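Local structure of Csc2 (4TXD) at residues A[258-261]-A[262-266]; A[351-354]-A[355-359]; A[305-308]-A[309-313]. The protein probably binds CRISPR RNA as the Cas7-family backbone subunit of a type I-D interference complex, and carries a bound zinc ion. All coordinates share one frame; numbering follows the deposited sequence.

Interaction 1 of 3, residues A[258-261]-A[262-266]; sequences TLYS and LATLR
Thr264 OG1 donates a hydrogen bond to Tyr260 O at 2.7 Å, the shortest hydrogen bond between the two segments. The hydroxyl comes in 20° out of the carbonyl plane. The same carbonyl also takes a weak bond from the backbone N of Thr264. Thr264 N also makes a weak bond to Ser261 O at 3.4 Å. Two donors of one residue therefore grip Tyr260 O, and the hydroxyl probably compensates for the poorly aimed N-H of Thr264. The torsion of Thr264 explains this: OG1 sits between the backbone N and the carbonyl carbon (chi1 49°), which turns it back over the last turn. Outside the segments, Gln104 gives OG1 a weak hydrogen bond.

Two regular helical bonds precede this turn. Leu262 N reaches Thr258 O at 3.1 Å, and Ala263 N reaches Leu259 O at 3.0 Å. Leu265 N then turns to Leu262 O, one residue short of the helical spacing.

The methyl of Thr264 packs against the Tyr260 ring. Thr264 CG2 lies over one face of the Tyr260 ring, 4.0 Å from its centroid and 14° off the ring normal. This is a CH-pi contact, displaced toward the phenol end, where CZ is the nearest ring atom. Tyr260 OH is hydrogen-bonded to His337. Leu262 touches Phe199 and Ile282 of the sheet. Ser261 and Tyr260 touch helix 94-115, while Ala263 meets helix 328-334. Ser261 OG is held by Ala257 O of its own helix.

The whole is the C-terminal end of helix 252-263, where a threonine hydroxyl adds its bond to a carbonyl of the last turn as the chain leaves for strand 267-268. It packs in the protein interior between the central antiparallel sheet and neighbouring helices.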
loop_
_atom_site.group_PDB
_atom_site.type_symbol
_atom_site.label_atom_id
_atom_site.label_comp_id
_atom_site.label_asym_id
_atom_site.label_seq_id
_atom_site.Cartn_x
_atom_site.Cartn_y
_atom_site.Cartn_z
ATOM N N THR A 258 0.165 -2.881 7.112
ATOM C CA THR A 258 -0.256 -2.467 5.776
ATOM C C THR A 258 -1.677 -1.897 5.852
ATOM O O THR A 258 -1.939 -0.808 5.345
ATOM C CB THR A 258 -0.160 -3.638 4.779
ATOM O OG1 THR A 258 1.221 -3.982 4.631
ATOM C CG2 THR A 258 -0.718 -3.258 3.402
ATOM N N LEU A 259 -2.576 -2.621 6.522
ATOM C CA LEU A 259 -3.941 -2.126 6.740
ATOM C C LEU A 259 -3.919 -0.757 7.408
ATOM O O LEU A 259 -4.641 0.155 7.021
ATOM C CB LEU A 259 -4.753 -3.111 7.588
ATOM C CG LEU A 259 -5.026 -4.479 6.960
ATOM C CD1 LEU A 259 -5.827 -5.356 7.914
ATOM C CD2 LEU A 259 -5.756 -4.332 5.647
ATOM N N TYR A 260 -3.054 -0.609 8.399
ATOM C CA TYR A 260 -2.952 0.628 9.168
ATOM C C TYR A 260 -2.363 1.783 8.363
ATOM O O TYR A 260 -2.755 2.938 8.539
ATOM C CB TYR A 260 -2.109 0.369 10.424
ATOM C CG TYR A 260 -1.959 1.526 11.381
ATOM C CD1 TYR A 260 -2.979 1.855 12.275
ATOM C CD2 TYR A 260 -0.781 2.264 11.426
ATOM C CE1 TYR A 260 -2.828 2.902 13.169
ATOM C CE2 TYR A 260 -0.621 3.305 12.324
ATOM C CZ TYR A 260 -1.648 3.618 13.192
ATOM O OH TYR A 260 -1.484 4.654 14.077
ATOM N N SER A 261 -1.415 1.487 7.479
ATOM C CA SER A 261 -0.853 2.535 6.638
ATOM C C SER A 261 -1.936 3.089 5.710
ATOM O O SER A 261 -2.012 4.295 5.477
ATOM C CB SER A 261 0.330 2.004 5.817
ATOM O OG SER A 261 1.441 1.691 6.661
ATOM N N LEU A 262 -2.754 2.191 5.179
ATOM C CA LEU A 262 -3.885 2.564 4.330
ATOM C C LEU A 262 -4.879 3.436 5.099
ATOM O O LEU A 262 -5.278 4.505 4.646
ATOM C CB LEU A 262 -4.580 1.304 3.832
ATOM C CG LEU A 262 -5.051 1.117 2.397
ATOM C CD1 LEU A 262 -4.193 1.862 1.408
ATOM C CD2 LEU A 262 -5.038 -0.373 2.101
ATOM N N ALA A 263 -5.262 2.958 6.277
ATOM C CA ALA A 263 -6.273 3.601 7.111
ATOM C C ALA A 263 -5.844 4.977 7.597
ATOM O O ALA A 263 -6.688 5.807 7.947
ATOM C CB ALA A 263 -6.604 2.701 8.305
ATOM N N THR A 264 -4.539 5.232 7.615
ATOM C CA THR A 264 -4.047 6.508 8.122
ATOM C C THR A 264 -3.644 7.491 7.043
ATOM O O THR A 264 -3.144 8.574 7.348
ATOM C CB THR A 264 -2.842 6.317 9.077
ATOM O OG1 THR A 264 -1.874 5.447 8.477
ATOM C CG2 THR A 264 -3.314 5.716 10.404
ATOM N N LEU A 265 -3.859 7.121 5.785
ATOM C CA LEU A 265 -3.711 8.064 4.685
ATOM C C LEU A 265 -4.611 9.286 4.880
ATOM O O LEU A 265 -5.816 9.151 5.095
ATOM C CB LEU A 265 -4.055 7.398 3.347
ATOM C CG LEU A 265 -3.048 6.436 2.731
ATOM C CD1 LEU A 265 -3.664 5.740 1.535
ATOM C CD2 LEU A 265 -1.806 7.229 2.332
ATOM N N ARG A 266 -4.022 10.464 4.783
ATOM C CA ARG A 266 -4.791 11.692 4.853
ATOM C C ARG A 266 -4.269 12.710 3.842
ATOM O O ARG A 266 -4.919 12.958 2.816
ATOM C CB ARG A 266 -4.769 12.262 6.279
ATOM C CG ARG A 266 -5.603 13.513 6.421
ATOM C CD ARG A 266 -6.028 13.784 7.859
ATOM N NE ARG A 266 -7.270 14.555 7.897
ATOM C CZ ARG A 266 -7.334 15.880 7.799
ATOM N NH1 ARG A 266 -6.223 16.593 7.659
ATOM N NH2 ARG A 266 -8.511 16.494 7.840
#

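Interaction 2 of 3, residues A[351-354]-A[355-359]; sequences SIDF and AEKMV
Ala355 N is the nearest atom of 355-359 to the Phe354 ring, 3.7 Å from Phe354 CD2 and oblique to it. Arg45, Thr172 and Arg196 touch this side chain from outside.

The other flat groups are the carboxylates of Asp353 and Glu356. Lys357 NZ meets Asp353 OD1 at 2.8 Å, on the syn side and 26° out of the carboxylate plane. Lys357 bends at chi2 (60°), which folds its chain back toward Asp353, and Lys357 CD passes 3.3 Å from Asp353 O. Glu356 has two conformers. In the one described, Lys357 NZ also meets Glu356 OE2 from above its plane, and Glu356 OE1 pairs with Lys131. Asp353 OD1 and Glu356 OE2 stand 4.6 Å apart in this conformer, and the ammonium probably eases their repulsion. An alanine in place of Lys357 would probably leave Asp353 OD1 without its cation within 351-359 and remove the charge that offsets Glu356. Asp353 OD2 goes to Arg45 and Gly41.

The backbone is regular, with Lys357 N bonded to Asp353 O at 3.2 Å and Met358 N to Phe354 O at 2.9 Å.

Ser351 OG bonds Phe167 O and Thr172 OG1, tying helix 343-365 to the stretch that carries the zinc ligands Cys168 and Cys171. Beside that site, the helix bears a salt-bridge network built on an i to i+4 Asp-Lys pair.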
loop_
_atom_site.group_PDB
_atom_site.type_symbol
_atom_site.label_atom_id
_atom_site.label_comp_id
_atom_site.label_asym_id
_atom_site.label_seq_id
_atom_site.Cartn_x
_atom_site.Cartn_y
_atom_site.Cartn_z
ATOM N N SER A 351 10.618 -7.576 9.056
ATOM C CA SER A 351 11.262 -7.070 7.881
ATOM C C SER A 351 12.688 -7.558 7.800
ATOM O O SER A 351 13.131 -7.954 6.777
ATOM C CB SER A 351 11.244 -5.557 7.831
ATOM O OG SER A 351 11.620 -5.042 6.603
ATOM N N ILE A 352 13.384 -7.517 8.921
ATOM C CA ILE A 352 14.763 -7.945 8.932
ATOM C C ILE A 352 14.813 -9.448 8.709
ATOM O O ILE A 352 15.716 -9.932 8.119
ATOM C CB ILE A 352 15.495 -7.482 10.197
ATOM C CG1 ILE A 352 16.986 -7.561 10.007
ATOM C CG2 ILE A 352 15.021 -8.270 11.380
ATOM C CD1 ILE A 352 17.491 -6.518 9.058
ATOM N N ASP A 353 13.792 -10.146 9.148
ATOM C CA ASP A 353 13.668 -11.549 8.895
ATOM C C ASP A 353 13.588 -11.837 7.397
ATOM O O ASP A 353 14.308 -12.643 6.887
ATOM C CB ASP A 353 12.455 -12.112 9.585
ATOM C CG ASP A 353 12.341 -13.588 9.444
ATOM O OD1 ASP A 353 13.280 -14.292 9.776
ATOM O OD2 ASP A 353 11.312 -14.039 9.005
ATOM N N PHE A 354 12.695 -11.140 6.719
ATOM C CA PHE A 354 12.599 -11.235 5.279
ATOM C C PHE A 354 13.925 -10.942 4.583
ATOM O O PHE A 354 14.327 -11.639 3.701
ATOM C CB PHE A 354 11.521 -10.290 4.763
ATOM C CG PHE A 354 11.249 -10.415 3.304
ATOM C CD1 PHE A 354 10.295 -11.260 2.847
ATOM C CD2 PHE A 354 11.957 -9.687 2.411
ATOM C CE1 PHE A 354 10.038 -11.364 1.520
ATOM C CE2 PHE A 354 11.711 -9.792 1.082
ATOM C CZ PHE A 354 10.750 -10.631 0.639
ATOM N N ALA A 355 14.574 -9.891 4.997
ATOM C CA ALA A 355 15.789 -9.483 4.375
ATOM C C ALA A 355 16.882 -10.539 4.549
ATOM O O ALA A 355 17.623 -10.817 3.645
ATOM C CB ALA A 355 16.244 -8.171 4.936
ATOM N N GLU A 356 16.966 -11.069 5.750
ATOM C CA GLU A 356 17.844 -12.268 5.938
ATOM C C GLU A 356 17.644 -13.573 4.975
ATOM O O GLU A 356 18.504 -14.021 4.297
ATOM C CB GLU A 356 17.730 -12.751 7.390
ATOM C CG GLU A 356 18.482 -14.051 7.674
ATOM C CD GLU A 356 17.963 -14.764 8.910
ATOM O OE1 GLU A 356 18.038 -14.182 10.010
ATOM O OE2 GLU A 356 17.458 -15.899 8.785
ATOM N N LYS A 357 16.373 -13.871 4.846
ATOM C CA LYS A 357 15.953 -14.907 3.947
ATOM C C LYS A 357 16.233 -14.543 2.485
ATOM O O LYS A 357 16.570 -15.380 1.703
ATOM C CB LYS A 357 14.504 -15.269 4.162
ATOM C CG LYS A 357 14.253 -16.325 5.224
ATOM C CD LYS A 357 14.757 -15.913 6.573
ATOM C CE LYS A 357 14.456 -16.935 7.651
ATOM N NZ LYS A 357 14.849 -16.395 8.950
ATOM N N MET A 358 16.101 -13.280 2.157
ATOM C CA MET A 358 16.371 -12.833 0.817
ATOM C C MET A 358 17.842 -12.993 0.491
ATOM O O MET A 358 18.196 -13.515 -0.502
ATOM C CB MET A 358 15.971 -11.389 0.629
ATOM C CG MET A 358 16.483 -10.755 -0.644
ATOM S SD MET A 358 16.013 -9.045 -0.813
ATOM C CE MET A 358 17.133 -8.264 0.276
ATOM N N VAL A 359 18.671 -12.486 1.364
ATOM C CA VAL A 359 20.108 -12.597 1.211
ATOM C C VAL A 359 20.561 -14.058 1.114
ATOM O O VAL A 359 21.320 -14.405 0.273
ATOM C CB VAL A 359 20.827 -11.849 2.337
ATOM C CG1 VAL A 359 22.295 -12.152 2.341
ATOM C CG2 VAL A 359 20.586 -10.369 2.220
#

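Interaction 3 of 3, residues A[305-308]-A[309-313]; sequences KGYE and EVKKN
Tyr307 and Lys311 both start with CG trans to the backbone N (chi1 173° and -167°), and their side chains run side by side in the same direction from successive turns. Lys311 then bends at chi3 (-33°), which brings its end to the phenol. Lys311 CE lies 3.3 Å from Tyr307 CZ, oblique to the ring. Lys311 NZ makes a weak hydrogen bond to Tyr307 OH at 2.9 Å. That hydroxyl is also hydrogen-bonded to Glu281, and Arg60 makes a cation-pi contact with the ring.

A water lies between Lys311 and Glu308. It donates to Glu308 OE2 at 3.1 Å and sits unusually close to Lys311 NZ, from which it accepts. The two charged groups do not meet directly.

Lys305 and Glu309 are linked through water at the start of the helix. The carboxylate of Glu309 lies against the aliphatic part of Lys305, and Glu309 OE2 is 3.6 Å from Lys305 CD. Their charges are beyond salt-bridge range, Lys305 NZ to Glu309 OE2 being 4.3 Å. One water bridges Lys305 NZ to Glu309 OE1. A second water takes the N-H of Gly306 and donates to Glu309 OE1 at 2.7 Å, so that oxygen accepts from two waters.

Val310 CG2 packs 3.8 Å from Lys305 CB, and the side chain touches Ile242 of the sheet. Val310 N bonds to Gly306 O at 2.9 Å, opening the helical ladder.

Gly306 is the N-cap of helix 307-321, and Glu309, three residues on, serves its N-H through water. The first turn thus packs Tyr307 and Val310 on the central sheet and leaves Lys305, Glu308, Glu309 and Lys312 at the surface.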
loop_
_atom_site.group_PDB
_atom_site.type_symbol
_atom_site.label_atom_id
_atom_site.label_comp_id
_atom_site.label_asym_id
_atom_site.label_seq_id
_atom_site.Cartn_x
_atom_site.Cartn_y
_atom_site.Cartn_z
ATOM N N LYS A 305 -23.841 6.472 -7.666
ATOM C CA LYS A 305 -24.218 6.595 -6.279
ATOM C C LYS A 305 -23.223 7.336 -5.409
ATOM O O LYS A 305 -22.068 7.300 -5.653
ATOM C CB LYS A 305 -24.494 5.237 -5.670
ATOM C CG LYS A 305 -25.466 4.371 -6.422
ATOM C CD LYS A 305 -26.663 5.143 -6.890
ATOM C CE LYS A 305 -27.642 4.259 -7.637
ATOM N NZ LYS A 305 -28.825 4.990 -8.121
ATOM N N GLY A 306 -23.731 7.995 -4.383
ATOM C CA GLY A 306 -22.924 8.775 -3.478
ATOM C C GLY A 306 -22.404 8.033 -2.266
ATOM O O GLY A 306 -22.720 6.912 -2.078
ATOM N N TYR A 307 -21.595 8.703 -1.466
ATOM C CA TYR A 307 -20.856 8.078 -0.389
ATOM C C TYR A 307 -21.648 7.137 0.522
ATOM O O TYR A 307 -21.292 6.021 0.693
ATOM C CB TYR A 307 -20.090 9.108 0.437
ATOM C CG TYR A 307 -19.442 8.549 1.673
ATOM C CD1 TYR A 307 -18.286 7.808 1.600
ATOM C CD2 TYR A 307 -19.988 8.763 2.913
ATOM C CE1 TYR A 307 -17.696 7.291 2.727
ATOM C CE2 TYR A 307 -19.409 8.265 4.040
ATOM C CZ TYR A 307 -18.269 7.516 3.950
ATOM O OH TYR A 307 -17.690 7.025 5.057
ATOM N N GLU A 308 -22.716 7.631 1.116
ATOM C CA GLU A 308 -23.469 6.838 2.065
ATOM C C GLU A 308 -24.134 5.655 1.418
ATOM O O GLU A 308 -24.143 4.608 1.973
ATOM C CB GLU A 308 -24.463 7.686 2.839
ATOM C CG GLU A 308 -23.829 8.796 3.635
ATOM C CD GLU A 308 -23.137 8.312 4.889
ATOM O OE1 GLU A 308 -23.335 7.164 5.262
ATOM O OE2 GLU A 308 -22.394 9.085 5.484
ATOM N N GLU A 309 -24.675 5.827 0.233
ATOM C CA GLU A 309 -25.311 4.735 -0.456
ATOM C C GLU A 309 -24.287 3.676 -0.855
ATOM O O GLU A 309 -24.504 2.506 -0.733
ATOM C CB GLU A 309 -26.088 5.221 -1.653
ATOM C CG GLU A 309 -26.873 4.141 -2.322
ATOM C CD GLU A 309 -27.859 4.651 -3.349
ATOM O OE1 GLU A 309 -28.016 5.845 -3.488
ATOM O OE2 GLU A 309 -28.447 3.844 -4.029
ATOM N N VAL A 310 -23.158 4.130 -1.345
ATOM C CA VAL A 310 -22.098 3.228 -1.726
ATOM C C VAL A 310 -21.646 2.392 -0.540
ATOM O O VAL A 310 -21.517 1.233 -0.650
ATOM C CB VAL A 310 -20.917 3.994 -2.334
ATOM C CG1 VAL A 310 -19.699 3.114 -2.483
ATOM C CG2 VAL A 310 -21.300 4.555 -3.666
ATOM N N LYS A 311 -21.381 3.038 0.573
ATOM C CA LYS A 311 -20.890 2.345 1.732
ATOM C C LYS A 311 -21.895 1.290 2.194
ATOM O O LYS A 311 -21.544 0.171 2.436
ATOM C CB LYS A 311 -20.546 3.308 2.850
ATOM C CG LYS A 311 -19.755 2.627 3.925
ATOM C CD LYS A 311 -19.704 3.312 5.253
ATOM C CE LYS A 311 -19.730 4.798 5.196
ATOM N NZ LYS A 311 -19.548 5.371 6.540
ATOM N N LYS A 312 -23.156 1.664 2.253
ATOM C CA LYS A 312 -24.187 0.717 2.600
ATOM C C LYS A 312 -24.230 -0.444 1.640
ATOM O O LYS A 312 -24.178 -1.545 2.054
ATOM C CB LYS A 312 -25.544 1.404 2.696
ATOM C CG LYS A 312 -26.714 0.460 2.717
ATOM C CD LYS A 312 -28.047 1.180 2.585
ATOM C CE LYS A 312 -29.131 0.483 3.381
ATOM N NZ LYS A 312 -30.036 -0.318 2.518
ATOM N N ASN A 313 -24.315 -0.179 0.356
ATOM C CA ASN A 313 -24.393 -1.223 -0.634
ATOM C C ASN A 313 -23.200 -2.161 -0.557
ATOM O O ASN A 313 -23.320 -3.335 -0.698
ATOM C CB ASN A 313 -24.413 -0.661 -2.048
ATOM C CG ASN A 313 -25.669 0.101 -2.381
ATOM O OD1 ASN A 313 -25.739 0.733 -3.423
ATOM N ND2 ASN A 313 -26.651 0.045 -1.520
HETATM O O HOH W 1 -29.859 6.073 -5.544
HETATM O O HOH W 2 -26.469 8.026 -3.682
HETATM O O HOH W 3 -20.933 7.195 7.460
#

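All three are local contacts within single helices, with a helix C-terminal end in interaction 1, a mid-helix network in interaction 2 and an N-terminal turn in interaction 3. Interaction 1 is the most central, its centre about 8 Å from the chain centre. The other two lie on opposite sides of that centre, their own centres about 42 Å apart. Interaction 2 is nearest the zinc ion: the side chain of Ser351 is about 7 Å from it, against about 13 Å for Ser261 of interaction 1. Interaction 3 is away from the metal site. Helices 252-263 and 307-321 both pack on the central antiparallel sheet, in keeping with an RRM-type core.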